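Local coordinates for protein isoflavone reductase (Medicago sativa, PDB 2GAS) that reduces 2'-hydroxyisoflavones to chiral isoflavanones with NADPH, giving the penultimate intermediate of the alfalfa phytoalexin medicarpin, at residues D121-V126 with L262-H267; C152-G157 with G186-E191; G195-R200 with E289-V294; A211-L216 with A275-D280; P217-T222 with T297-Y302. One frame throughout, in Å; residues are numbered along the deposited sequence.

Contact 1 of 5, residues D121-V126 with L262-H267; sequences DAVEPV and LLALYH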
# COMPACT_ATOMS: atom_id res chain seq x y z
N ASP A 121 -4.95 9.82 -13.46
CA ASP A 121 -5.86 10.74 -14.12
C ASP A 121 -7.16 10.73 -13.31
O ASP A 121 -8.25 10.78 -13.87
CB ASP A 121 -6.15 10.26 -15.55
CG ASP A 121 -4.91 10.23 -16.42
OD1 ASP A 121 -4.43 11.31 -16.81
OD2 ASP A 121 -4.41 9.12 -16.71
N ALA A 122 -7.01 10.65 -11.99
CA ALA A 122 -8.16 10.59 -11.09
C ALA A 122 -8.94 11.88 -10.95
O ALA A 122 -8.46 12.96 -11.28
CB ALA A 122 -7.70 10.11 -9.71
N VAL A 123 -10.16 11.75 -10.44
CA VAL A 123 -11.04 12.89 -10.22
C VAL A 123 -11.22 13.10 -8.72
O VAL A 123 -10.90 12.22 -7.92
CB VAL A 123 -12.43 12.66 -10.87
CG1 VAL A 123 -12.27 12.38 -12.35
CG2 VAL A 123 -13.14 11.50 -10.18
N GLU A 124 -11.72 14.27 -8.33
CA GLU A 124 -11.93 14.53 -6.91
C GLU A 124 -13.03 13.61 -6.39
O GLU A 124 -13.88 13.15 -7.16
CB GLU A 124 -12.33 16.00 -6.70
CG GLU A 124 -11.26 16.99 -7.12
CD GLU A 124 -9.99 16.91 -6.28
OE1 GLU A 124 -9.03 17.64 -6.59
OE2 GLU A 124 -9.95 16.13 -5.30
N PRO A 125 -13.05 13.35 -5.08
CA PRO A 125 -12.13 13.86 -4.07
C PRO A 125 -10.83 13.06 -3.89
O PRO A 125 -9.98 13.43 -3.07
CB PRO A 125 -12.98 13.85 -2.81
CG PRO A 125 -13.75 12.58 -2.98
CD PRO A 125 -14.17 12.62 -4.44
N VAL A 126 -10.66 11.97 -4.63
CA VAL A 126 -9.45 11.18 -4.46
C VAL A 126 -8.22 11.85 -5.07
O VAL A 126 -7.10 11.68 -4.59
CB VAL A 126 -9.62 9.73 -5.04
CG1 VAL A 126 -9.48 9.73 -6.55
CG2 VAL A 126 -8.61 8.80 -4.39
N LEU A 262 -14.73 6.71 -2.39
CA LEU A 262 -14.63 5.30 -2.74
C LEU A 262 -14.84 5.10 -4.24
O LEU A 262 -14.06 4.42 -4.90
CB LEU A 262 -15.68 4.51 -1.94
CG LEU A 262 -15.35 3.08 -1.53
CD1 LEU A 262 -14.13 3.07 -0.62
CD2 LEU A 262 -16.56 2.49 -0.80
N LEU A 263 -15.90 5.69 -4.78
CA LEU A 263 -16.19 5.57 -6.20
C LEU A 263 -15.10 6.18 -7.06
O LEU A 263 -14.78 5.66 -8.12
CB LEU A 263 -17.53 6.24 -6.55
CG LEU A 263 -18.77 5.36 -6.64
CD1 LEU A 263 -19.89 6.18 -7.26
CD2 LEU A 263 -18.50 4.13 -7.50
N ALA A 264 -14.53 7.29 -6.60
CA ALA A 264 -13.46 7.94 -7.35
C ALA A 264 -12.23 7.02 -7.37
O ALA A 264 -11.52 6.94 -8.36
CB ALA A 264 -13.11 9.29 -6.73
N LEU A 265 -12.00 6.33 -6.25
CA LEU A 265 -10.87 5.41 -6.17
C LEU A 265 -11.07 4.28 -7.19
O LEU A 265 -10.16 3.95 -7.95
CB LEU A 265 -10.77 4.83 -4.75
CG LEU A 265 -9.60 3.90 -4.46
CD1 LEU A 265 -8.28 4.60 -4.74
CD2 LEU A 265 -9.66 3.47 -3.00
N TYR A 266 -12.28 3.71 -7.22
CA TYR A 266 -12.60 2.63 -8.16
C TYR A 266 -12.55 3.13 -9.60
O TYR A 266 -12.11 2.42 -10.50
CB TYR A 266 -14.00 2.09 -7.88
CG TYR A 266 -14.18 1.40 -6.55
CD1 TYR A 266 -15.43 1.34 -5.95
CD2 TYR A 266 -13.10 0.81 -5.89
CE1 TYR A 266 -15.62 0.70 -4.74
CE2 TYR A 266 -13.28 0.16 -4.66
CZ TYR A 266 -14.54 0.12 -4.09
OH TYR A 266 -14.75 -0.49 -2.88
N HIS A 267 -13.02 4.36 -9.83
CA HIS A 267 -12.99 4.95 -11.17
C HIS A 267 -11.56 4.96 -11.72
O HIS A 267 -11.30 4.55 -12.85
CB HIS A 267 -13.55 6.38 -11.11
CG HIS A 267 -13.24 7.21 -12.32
ND1 HIS A 267 -13.92 7.09 -13.51
CD2 HIS A 267 -12.31 8.17 -12.52
CE1 HIS A 267 -13.42 7.94 -14.39
NE2 HIS A 267 -12.44 8.61 -13.81

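Contact 2 of 5, residues C152-G157 with G186-E191; sequences CHAFTG and GAYVTE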
# COMPACT_ATOMS: atom_id res chain seq x y z
N CYS A 152 2.29 -0.53 -4.74
CA CYS A 152 1.73 -1.88 -4.77
C CYS A 152 0.33 -1.98 -5.35
O CYS A 152 -0.25 -3.06 -5.40
CB CYS A 152 1.73 -2.47 -3.36
SG CYS A 152 0.74 -1.51 -2.18
N HIS A 153 -0.22 -0.84 -5.76
CA HIS A 153 -1.55 -0.82 -6.34
C HIS A 153 -2.66 -1.37 -5.44
O HIS A 153 -2.75 -0.98 -4.28
CB HIS A 153 -1.51 -1.48 -7.72
CG HIS A 153 -0.77 -0.66 -8.73
ND1 HIS A 153 -1.26 0.53 -9.21
CD2 HIS A 153 0.48 -0.79 -9.25
CE1 HIS A 153 -0.35 1.11 -9.97
NE2 HIS A 153 0.72 0.33 -10.01
N ALA A 154 -3.48 -2.29 -5.95
CA ALA A 154 -4.62 -2.78 -5.19
C ALA A 154 -4.46 -3.92 -4.20
O ALA A 154 -4.25 -5.07 -4.59
CB ALA A 154 -5.76 -3.11 -6.16
N PHE A 155 -4.58 -3.61 -2.91
CA PHE A 155 -4.49 -4.62 -1.86
C PHE A 155 -5.69 -5.55 -2.00
O PHE A 155 -6.81 -5.09 -2.18
CB PHE A 155 -4.56 -3.99 -0.48
CG PHE A 155 -3.29 -3.32 -0.04
CD1 PHE A 155 -2.19 -4.08 0.33
CD2 PHE A 155 -3.21 -1.93 0.01
CE1 PHE A 155 -1.02 -3.46 0.76
CE2 PHE A 155 -2.04 -1.31 0.45
CZ PHE A 155 -0.94 -2.07 0.82
N THR A 156 -5.45 -6.86 -1.89
CA THR A 156 -6.54 -7.82 -1.99
C THR A 156 -7.59 -7.60 -0.91
O THR A 156 -8.79 -7.65 -1.18
CB THR A 156 -6.03 -9.26 -1.88
OG1 THR A 156 -5.16 -9.37 -0.75
CG2 THR A 156 -5.28 -9.66 -3.15
N GLY A 157 -7.14 -7.34 0.32
CA GLY A 157 -8.05 -7.14 1.42
C GLY A 157 -8.92 -5.90 1.32
O GLY A 157 -9.90 -5.78 2.05
N GLY A 186 -6.13 -4.40 -13.78
CA GLY A 186 -5.91 -3.92 -12.42
C GLY A 186 -4.82 -4.81 -11.86
O GLY A 186 -4.61 -5.90 -12.38
N ALA A 187 -4.10 -4.35 -10.84
CA ALA A 187 -3.02 -5.15 -10.24
C ALA A 187 -3.34 -5.41 -8.77
O ALA A 187 -3.54 -4.47 -8.00
CB ALA A 187 -1.69 -4.41 -10.37
N TYR A 188 -3.41 -6.68 -8.39
CA TYR A 188 -3.75 -7.07 -7.03
C TYR A 188 -2.62 -7.80 -6.30
O TYR A 188 -1.88 -8.57 -6.90
CB TYR A 188 -4.99 -7.97 -7.03
CG TYR A 188 -6.18 -7.33 -7.70
CD1 TYR A 188 -6.39 -7.48 -9.08
CD2 TYR A 188 -7.07 -6.55 -6.98
CE1 TYR A 188 -7.46 -6.85 -9.71
CE2 TYR A 188 -8.15 -5.91 -7.61
CZ TYR A 188 -8.33 -6.07 -8.97
OH TYR A 188 -9.38 -5.43 -9.60
N VAL A 189 -2.51 -7.56 -5.00
CA VAL A 189 -1.47 -8.17 -4.18
C VAL A 189 -1.94 -8.24 -2.73
O VAL A 189 -2.62 -7.32 -2.25
CB VAL A 189 -0.15 -7.35 -4.29
CG1 VAL A 189 -0.38 -5.92 -3.80
CG2 VAL A 189 0.96 -8.01 -3.49
N THR A 190 -1.61 -9.32 -2.03
CA THR A 190 -2.03 -9.44 -0.64
C THR A 190 -1.18 -8.53 0.24
O THR A 190 -0.07 -8.16 -0.13
CB THR A 190 -1.90 -10.89 -0.11
OG1 THR A 190 -0.51 -11.25 -0.02
CG2 THR A 190 -2.61 -11.86 -1.04
N GLU A 191 -1.71 -8.17 1.41
CA GLU A 191 -0.97 -7.32 2.33
C GLU A 191 0.32 -8.01 2.75
O GLU A 191 1.37 -7.38 2.84
CB GLU A 191 -1.80 -7.00 3.58
CG GLU A 191 -3.06 -6.15 3.33
CD GLU A 191 -4.14 -6.92 2.59
OE1 GLU A 191 -4.34 -8.11 2.90
OE2 GLU A 191 -4.81 -6.33 1.72
O HOH W 1 -5.87 -9.77 1.86

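Contact 3 of 5, residues G195-R200 with E289-V294; sequences GTFTIR and EAYPDV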
# COMPACT_ATOMS: atom_id res chain seq x y z
N GLY A 195 4.31 -6.76 2.20
CA GLY A 195 5.36 -6.70 3.21
C GLY A 195 6.64 -7.31 2.66
O GLY A 195 7.73 -6.75 2.76
N THR A 196 6.50 -8.48 2.06
CA THR A 196 7.66 -9.16 1.50
C THR A 196 8.39 -8.34 0.44
O THR A 196 9.61 -8.21 0.49
CB THR A 196 7.23 -10.52 0.93
OG1 THR A 196 6.64 -11.29 1.98
CG2 THR A 196 8.44 -11.27 0.37
N PHE A 197 7.65 -7.78 -0.51
CA PHE A 197 8.26 -6.98 -1.56
C PHE A 197 8.86 -5.68 -1.05
O PHE A 197 9.85 -5.18 -1.58
CB PHE A 197 7.25 -6.68 -2.67
CG PHE A 197 7.00 -7.85 -3.59
CD1 PHE A 197 5.80 -8.54 -3.55
CD2 PHE A 197 7.99 -8.26 -4.48
CE1 PHE A 197 5.58 -9.62 -4.39
CE2 PHE A 197 7.78 -9.34 -5.33
CZ PHE A 197 6.58 -10.02 -5.28
N THR A 198 8.25 -5.11 -0.01
CA THR A 198 8.77 -3.87 0.54
C THR A 198 10.15 -4.10 1.14
O THR A 198 11.07 -3.30 0.95
CB THR A 198 7.84 -3.30 1.63
OG1 THR A 198 6.56 -3.01 1.05
CG2 THR A 198 8.41 -2.03 2.23
N ILE A 199 10.31 -5.22 1.85
CA ILE A 199 11.59 -5.53 2.46
C ILE A 199 12.60 -5.94 1.40
O ILE A 199 13.78 -5.63 1.51
CB ILE A 199 11.43 -6.63 3.55
CG1 ILE A 199 10.68 -6.05 4.77
CG2 ILE A 199 12.80 -7.12 4.01
CD1 ILE A 199 9.32 -5.51 4.48
N ARG A 200 12.15 -6.64 0.35
CA ARG A 200 13.06 -7.02 -0.73
C ARG A 200 13.62 -5.73 -1.32
O ARG A 200 14.82 -5.63 -1.60
CB ARG A 200 12.32 -7.80 -1.81
CG ARG A 200 12.18 -9.28 -1.54
CD ARG A 200 13.53 -9.98 -1.59
NE ARG A 200 13.69 -10.82 -2.77
CZ ARG A 200 14.66 -10.67 -3.66
NH1 ARG A 200 15.56 -9.70 -3.51
NH2 ARG A 200 14.74 -11.48 -4.71
N GLU A 289 10.00 -8.38 -12.22
CA GLU A 289 11.23 -8.59 -12.99
C GLU A 289 12.47 -8.61 -12.11
O GLU A 289 13.41 -9.37 -12.34
CB GLU A 289 11.39 -7.50 -14.05
CG GLU A 289 10.26 -7.42 -15.06
CD GLU A 289 10.15 -8.68 -15.91
OE1 GLU A 289 11.15 -9.03 -16.57
OE2 GLU A 289 9.07 -9.31 -15.91
N ALA A 290 12.47 -7.76 -11.08
CA ALA A 290 13.60 -7.67 -10.18
C ALA A 290 13.63 -8.77 -9.14
O ALA A 290 14.71 -9.23 -8.74
CB ALA A 290 13.59 -6.31 -9.47
N TYR A 291 12.46 -9.21 -8.71
CA TYR A 291 12.37 -10.24 -7.68
C TYR A 291 11.46 -11.40 -8.11
O TYR A 291 10.48 -11.71 -7.42
CB TYR A 291 11.83 -9.61 -6.39
CG TYR A 291 12.38 -8.23 -6.12
CD1 TYR A 291 13.75 -8.03 -5.93
CD2 TYR A 291 11.54 -7.12 -6.07
CE1 TYR A 291 14.27 -6.76 -5.70
CE2 TYR A 291 12.05 -5.83 -5.83
CZ TYR A 291 13.42 -5.67 -5.65
OH TYR A 291 13.95 -4.42 -5.42
N PRO A 292 11.78 -12.06 -9.23
CA PRO A 292 10.97 -13.18 -9.73
C PRO A 292 10.89 -14.39 -8.80
O PRO A 292 10.00 -15.23 -8.93
CB PRO A 292 11.64 -13.52 -11.06
CG PRO A 292 13.08 -13.22 -10.77
CD PRO A 292 13.00 -11.89 -10.04
N ASP A 293 11.82 -14.47 -7.85
CA ASP A 293 11.85 -15.57 -6.90
C ASP A 293 10.78 -15.50 -5.82
O ASP A 293 10.50 -16.49 -5.15
CB ASP A 293 13.22 -15.62 -6.24
CG ASP A 293 13.55 -14.34 -5.52
OD1 ASP A 293 13.54 -14.34 -4.27
OD2 ASP A 293 13.79 -13.33 -6.20
N VAL A 294 10.18 -14.33 -5.63
CA VAL A 294 9.15 -14.20 -4.61
C VAL A 294 7.87 -14.92 -5.05
O VAL A 294 7.28 -14.58 -6.07
CB VAL A 294 8.83 -12.72 -4.31
CG1 VAL A 294 7.68 -12.62 -3.31
CG2 VAL A 294 10.07 -12.03 -3.76

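Contact 4 of 5, residues A211-L216 with A275-D280; sequences AVHIRL and AVYEID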
# COMPACT_ATOMS: atom_id res chain seq x y z
N ALA A 211 11.02 4.17 -7.98
CA ALA A 211 9.66 3.78 -7.60
C ALA A 211 9.63 2.30 -7.96
O ALA A 211 10.04 1.91 -9.05
CB ALA A 211 8.63 4.55 -8.43
N VAL A 212 9.18 1.46 -7.02
CA VAL A 212 9.09 0.02 -7.26
C VAL A 212 7.61 -0.29 -7.49
O VAL A 212 6.76 0.02 -6.65
CB VAL A 212 9.62 -0.78 -6.04
CG1 VAL A 212 9.41 -2.28 -6.26
CG2 VAL A 212 11.09 -0.48 -5.85
N HIS A 213 7.32 -0.91 -8.63
CA HIS A 213 5.94 -1.21 -9.01
C HIS A 213 5.60 -2.69 -8.89
O HIS A 213 6.33 -3.54 -9.40
CB HIS A 213 5.71 -0.77 -10.44
CG HIS A 213 6.15 0.64 -10.70
ND1 HIS A 213 5.30 1.72 -10.57
CD2 HIS A 213 7.37 1.15 -11.00
CE1 HIS A 213 5.98 2.83 -10.78
NE2 HIS A 213 7.24 2.52 -11.04
N ILE A 214 4.49 -2.97 -8.23
CA ILE A 214 4.05 -4.35 -8.07
C ILE A 214 2.89 -4.63 -9.02
O ILE A 214 1.76 -4.19 -8.79
CB ILE A 214 3.57 -4.65 -6.63
CG1 ILE A 214 4.60 -4.15 -5.61
CG2 ILE A 214 3.31 -6.15 -6.46
CD1 ILE A 214 5.90 -4.91 -5.62
N ARG A 215 3.18 -5.32 -10.12
CA ARG A 215 2.16 -5.73 -11.09
C ARG A 215 2.52 -7.19 -11.35
O ARG A 215 3.30 -7.49 -12.25
CB ARG A 215 2.27 -4.93 -12.40
CG ARG A 215 1.54 -3.59 -12.43
CD ARG A 215 2.47 -2.42 -12.22
NE ARG A 215 3.51 -2.30 -13.25
CZ ARG A 215 3.40 -1.62 -14.39
NH1 ARG A 215 2.27 -0.97 -14.69
NH2 ARG A 215 4.43 -1.55 -15.22
N LEU A 216 1.96 -8.08 -10.53
CA LEU A 216 2.25 -9.51 -10.64
C LEU A 216 1.43 -10.17 -11.76
O LEU A 216 0.21 -10.09 -11.79
CB LEU A 216 1.99 -10.17 -9.29
CG LEU A 216 2.68 -9.46 -8.12
CD1 LEU A 216 2.13 -9.96 -6.80
CD2 LEU A 216 4.19 -9.68 -8.19
N ALA A 275 -3.16 1.21 -13.03
CA ALA A 275 -2.11 0.20 -12.89
C ALA A 275 -1.49 -0.10 -14.25
O ALA A 275 -0.56 -0.90 -14.35
CB ALA A 275 -2.67 -1.09 -12.28
N VAL A 276 -2.01 0.55 -15.28
CA VAL A 276 -1.55 0.33 -16.65
C VAL A 276 -0.61 1.44 -17.12
O VAL A 276 -1.03 2.58 -17.29
CB VAL A 276 -2.74 0.26 -17.62
CG1 VAL A 276 -2.24 -0.01 -19.04
CG2 VAL A 276 -3.70 -0.82 -17.17
N TYR A 277 0.65 1.08 -17.33
CA TYR A 277 1.67 2.02 -17.79
C TYR A 277 3.01 1.32 -17.98
O TYR A 277 3.29 0.31 -17.35
CB TYR A 277 1.85 3.18 -16.79
CG TYR A 277 2.13 2.73 -15.37
CD1 TYR A 277 1.09 2.57 -14.45
CD2 TYR A 277 3.43 2.46 -14.94
CE1 TYR A 277 1.33 2.15 -13.15
CE2 TYR A 277 3.69 2.03 -13.63
CZ TYR A 277 2.63 1.88 -12.74
OH TYR A 277 2.84 1.46 -11.45
N GLU A 278 3.83 1.86 -18.87
CA GLU A 278 5.16 1.30 -19.11
C GLU A 278 6.09 2.08 -18.19
O GLU A 278 5.88 3.27 -17.96
CB GLU A 278 5.57 1.48 -20.57
CG GLU A 278 4.77 0.60 -21.53
CD GLU A 278 5.17 0.80 -22.98
OE1 GLU A 278 4.66 0.06 -23.84
OE2 GLU A 278 5.98 1.71 -23.26
N ILE A 279 7.11 1.43 -17.66
CA ILE A 279 8.01 2.14 -16.76
C ILE A 279 9.26 2.66 -17.45
O ILE A 279 9.62 2.23 -18.55
CB ILE A 279 8.43 1.27 -15.55
CG1 ILE A 279 9.37 0.14 -15.98
CG2 ILE A 279 7.19 0.73 -14.86
CD1 ILE A 279 8.76 -0.86 -16.90
N ASP A 280 9.90 3.60 -16.77
CA ASP A 280 11.12 4.23 -17.24
C ASP A 280 12.25 3.64 -16.39
O ASP A 280 12.27 3.83 -15.17
CB ASP A 280 11.01 5.74 -17.02
CG ASP A 280 12.27 6.49 -17.40
OD1 ASP A 280 12.21 7.74 -17.42
OD2 ASP A 280 13.30 5.85 -17.66

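Contact 5 of 5, residues P217-T222 with T297-Y302; sequences PKNYLT and TTADEY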
# COMPACT_ATOMS: atom_id res chain seq x y z
N PRO A 217 2.12 -10.85 -12.70
CA PRO A 217 1.49 -11.52 -13.84
C PRO A 217 0.14 -12.21 -13.63
O PRO A 217 -0.83 -11.88 -14.32
CB PRO A 217 2.58 -12.49 -14.29
CG PRO A 217 3.81 -11.69 -14.06
CD PRO A 217 3.56 -11.12 -12.66
N LYS A 218 0.06 -13.15 -12.71
CA LYS A 218 -1.19 -13.87 -12.48
C LYS A 218 -2.25 -13.06 -11.75
O LYS A 218 -3.39 -13.49 -11.63
CB LYS A 218 -0.93 -15.18 -11.73
CG LYS A 218 -0.22 -16.23 -12.58
CD LYS A 218 0.03 -17.52 -11.81
CE LYS A 218 1.05 -17.30 -10.70
NZ LYS A 218 1.35 -18.57 -9.97
N ASN A 219 -1.86 -11.87 -11.27
CA ASN A 219 -2.78 -10.99 -10.54
C ASN A 219 -3.06 -9.71 -11.31
O ASN A 219 -3.66 -8.78 -10.77
CB ASN A 219 -2.20 -10.64 -9.17
CG ASN A 219 -2.10 -11.84 -8.24
OD1 ASN A 219 -2.46 -12.95 -8.62
ND2 ASN A 219 -1.63 -11.61 -7.03
N TYR A 220 -2.62 -9.67 -12.56
CA TYR A 220 -2.84 -8.51 -13.43
C TYR A 220 -4.09 -8.92 -14.19
O TYR A 220 -4.02 -9.63 -15.19
CB TYR A 220 -1.64 -8.36 -14.37
CG TYR A 220 -1.56 -7.02 -15.07
CD1 TYR A 220 -1.47 -5.84 -14.35
CD2 TYR A 220 -1.56 -6.95 -16.47
CE1 TYR A 220 -1.37 -4.61 -14.99
CE2 TYR A 220 -1.46 -5.72 -17.12
CZ TYR A 220 -1.36 -4.56 -16.38
OH TYR A 220 -1.25 -3.34 -17.01
N LEU A 221 -5.24 -8.45 -13.71
CA LEU A 221 -6.52 -8.85 -14.28
C LEU A 221 -7.54 -7.74 -14.46
O LEU A 221 -7.61 -6.82 -13.65
CB LEU A 221 -7.15 -9.90 -13.36
CG LEU A 221 -6.30 -11.12 -12.97
CD1 LEU A 221 -6.86 -11.76 -11.71
CD2 LEU A 221 -6.29 -12.11 -14.13
N THR A 222 -8.33 -7.84 -15.52
CA THR A 222 -9.38 -6.86 -15.77
C THR A 222 -10.54 -7.25 -14.85
O THR A 222 -10.57 -8.37 -14.33
CB THR A 222 -9.88 -6.93 -17.22
OG1 THR A 222 -10.54 -8.19 -17.43
CG2 THR A 222 -8.72 -6.80 -18.19
N THR A 297 0.98 -14.84 -3.55
CA THR A 297 -0.35 -15.44 -3.46
C THR A 297 -1.15 -14.92 -4.65
O THR A 297 -1.22 -13.72 -4.88
CB THR A 297 -1.05 -15.04 -2.15
OG1 THR A 297 -0.37 -15.61 -1.03
CG2 THR A 297 -2.50 -15.51 -2.15
N THR A 298 -1.75 -15.82 -5.41
CA THR A 298 -2.52 -15.40 -6.57
C THR A 298 -3.91 -14.91 -6.20
O THR A 298 -4.42 -15.19 -5.11
CB THR A 298 -2.66 -16.54 -7.60
OG1 THR A 298 -3.41 -17.61 -7.00
CG2 THR A 298 -1.29 -17.06 -8.01
N ALA A 299 -4.53 -14.16 -7.10
CA ALA A 299 -5.88 -13.67 -6.85
C ALA A 299 -6.78 -14.89 -6.70
O ALA A 299 -7.70 -14.91 -5.88
CB ALA A 299 -6.35 -12.81 -8.01
N ASP A 300 -6.49 -15.93 -7.48
CA ASP A 300 -7.26 -17.17 -7.44
C ASP A 300 -7.17 -17.79 -6.05
O ASP A 300 -8.18 -18.18 -5.47
CB ASP A 300 -6.72 -18.15 -8.48
CG ASP A 300 -7.51 -19.45 -8.52
OD1 ASP A 300 -8.66 -19.43 -9.00
OD2 ASP A 300 -6.98 -20.48 -8.05
N GLU A 301 -5.95 -17.89 -5.52
CA GLU A 301 -5.73 -18.46 -4.20
C GLU A 301 -6.38 -17.60 -3.12
O GLU A 301 -7.02 -18.11 -2.20
CB GLU A 301 -4.22 -18.61 -3.94
CG GLU A 301 -3.56 -19.74 -4.73
CD GLU A 301 -2.03 -19.71 -4.72
OE1 GLU A 301 -1.41 -20.71 -5.15
OE2 GLU A 301 -1.43 -18.69 -4.30
N TYR A 302 -6.22 -16.28 -3.24
CA TYR A 302 -6.80 -15.36 -2.27
C TYR A 302 -8.31 -15.54 -2.12
O TYR A 302 -8.84 -15.56 -1.01
CB TYR A 302 -6.51 -13.90 -2.65
CG TYR A 302 -7.25 -12.91 -1.78
CD1 TYR A 302 -6.80 -12.63 -0.48
CD2 TYR A 302 -8.45 -12.34 -2.20
CE1 TYR A 302 -7.55 -11.81 0.37
CE2 TYR A 302 -9.19 -11.53 -1.36
CZ TYR A 302 -8.74 -11.27 -0.08
OH TYR A 302 -9.51 -10.48 0.75
O HOH W 2 -4.97 -15.36 -10.20

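Contact 1 of 5, residues D121-V126 with L262-H267
Ala264 sets its methyl group against the loop 121-126, and the tight part of the contact is built on that one carbon. Val126 comes closest, with CG1 3.7 Å from Ala264 CB. That branch lies between the backbone N and the carbonyl carbon of its own residue (chi1 79°), which turns it to the helix. The backbone oxygen of Val123 also meets the methyl, 3.9 Å from Ala264 CB. Round this centre the approaches are wider. Pro125, which follows a cis peptide bond, brings its ring carbon CD to 4.2 Å from Ala264 CB. The other branch of Val126, CG2, reaches Leu265 CD1 at 4.2 Å. Toward solvent the contact loosens at Val123, which is only partly buried. Val123 and His267 cross there at about a right angle, with Val123 CG1 4.0 Å from His267 NE2 and oblique to the ring. Next to Val123, Glu124 is exposed; its OE2 accepts from the backbone N of Gln128, at the start of helix 126-143. No hydrogen bond joins the two segments; van der Waals packing, mostly of aliphatic carbons, makes the contact. Phe130 of helix 126-143 touches Ala122 and Leu265 and so extends the packing. The arrangement is a loop-on-helix contact: the loop leading into helix 126-143, which carries the inferred proton acceptor Lys133, packs on helix 259-271 of this NmrA-type reductase.

Contact 2 of 5, residues C152-G157 with G186-E191
This is a parallel beta pairing: strand 154-155 lies along strand 185-189 at the edge of a small mixed sheet, and each strand runs on into a helix. Ala154 pairs with Tyr188 and Phe155 with Val189. Ala154 N donates to Ala187 O at 3.0 Å, and Ala154 O accepts from Val189 N. Thr156 N then donates to Val189 O at 2.9 Å from above the carbonyl plane, 45° out of it. On one face of the sheet, Ala154 CB packs against Tyr188 CD2 at 3.8 Å. On the other, Val189 CG1 lies 4.1 Å from Cys152 CB. The ring of Phe155, on the same face as Val189, also meets Ile14 of the inferred NADP(+) site. His153 rests CB 4.0 Å from Ala187 CB, and its NE2 is hydrogen-bonded to Tyr277. Past the strands, Thr190 occupies the N-cap of helix 191-202, its OG1 accepting from Asp193 N. Glu191 is bent at its second torsion (chi2 71°), which folds the carboxylate back to the start of helix 156-160. A water bridges Thr156 OG1 and Glu191 OE1. The other oxygen, Glu191 OE2, takes the backbone hydrogen of Gly157 N on its syn lone pair at 2.9 Å.

Contact 3 of 5, residues G195-R200 with E289-V294
The ring of Tyr291 lies between two aliphatic carbons. Arg200 CB sits over the centre of one face, 4.2 Å from the ring centroid, a CH-pi contact. Ala290 CB covers the opposite face. The guanidinium of Arg200 has Tyr291 CD1 over one face, offset toward the rim, with the planes 58° apart. At the guanidinium edge lies the carboxylate of Asp293. Arg200 NH2 donates to Asp293 OD2 at 2.6 Å, in the guanidinium plane and on the syn lone pair of the oxygen. A weak second bond runs from Arg200 NH2 to Asp293 OD1 at 3.1 Å. The Phe197 ring meets Tyr291 CD2 at its edge. Val294 CG1 approaches Phe197 CZ to 3.4 Å, obliquely to the ring; chi1 of 176° sets this branch anti to the backbone N. Tyr291 OH bonds to Asp204. Apolar packing thus joins helix 191-202 to the type I beta turn 291-294; the exposed salt bridge probably adds less, but holds the Arg200 guanidinium at the Tyr291 ring.

Contact 4 of 5, residues A211-L216 with A275-D280
Hydrogen bonds come first: Arg215 NH1 and NH2 both donate to Tyr277 O, at 3.1 Å and 3.0 Å, in the guanidinium plane. Arg215 NH1 gives a further bond to Ala275 O at 2.9 Å. His213 ND1 and Tyr277 OH share a short bond of 2.6 Å; that hydroxyl also bonds to His153 NE2, and His213 NE2 to Asp284. Arg215 bends at chi2 and chi3 (chi3 61°), which lays its guanidinium flat on the Tyr277 ring, planes 18° apart. This is a cation-pi pair, Arg215 CZ 4.1 Å from the ring centroid. Tyr277 points its edge to the face of His213, an offset edge-to-face pair. Ile279 CG2 makes a CH-pi contact, 4.2 Å from the His213 ring centroid. A methionine in place of Arg215 would probably leave Ala275 O and Tyr277 O without these donors, Glu286 without its salt-bridge mate and the Tyr277 ring without its cation. His213 ends strand 210-213, between strands 148-151 and 284-286. Ile279 packs on Asp284 and Glu286; Arg215 and Ala275 touch Ala187 of strand 185-189.

Contact 5 of 5, residues P217-T222 with T297-Y302
Asn219 turns its amide to the start of helix 299-303 through a chi1 of -67°, with CG anti to its carbonyl carbon. Thr298 has OG1 between its backbone N and carbonyl carbon (chi1 64°), where the oxygen caps the helix. Asn219 ND2 donates to Thr297 O at 3.0 Å, nearly straight at 172° and in the plane of both groups. Asn219 OD1 accepts from Ala299 N at 2.8 Å, the donor standing above the amide carbonyl plane. A second bond from ND2, to Tyr188 O, fixes the amide further. Replacing Asn219 by alanine is likely to leave Ala299 N without its acceptor and Thr297 O and Tyr188 O without their shared donor. Lys218 CE runs past Thr298 CG2 at 3.6 Å, and Leu221 CD1 touches Ala299 CB at 3.9 Å. One water links Lys218 O to Asp300 N. Glu301 N donates to Thr298 OG1 at 3.0 Å, and Thr298 N donates to Glu301 OE2 at 3.1 Å. These reciprocal bonds form a capping box at the N-terminus of helix 299-303.

Overall arrangement
Contacts 2 and 5 are neighbours, centres about 9 Å apart, and share the mixed sheet through adjacent strands 185-189 and 220-222. Contact 4 touches contact 2 by a probable hydrogen bond between His153 and Tyr277, and reaches contact 5 through Tyr220. Contact 3 packs on contact 4 where Phe197 meets Ile214 and Leu216. Contact 1 touches none of the others; its centre is about 17 Å from that of contact 2 and 29 Å from that of contact 3. Along the chain, contact 2 is nested inside contact 1, and contact 4 inside contact 3; contact 5 crosses contacts 1, 3 and 4. Contacts 2 to 5 thus tie both small sheets to helix 191-202 and the C-terminal part, beside Ile14 of the inferred NADP(+) site.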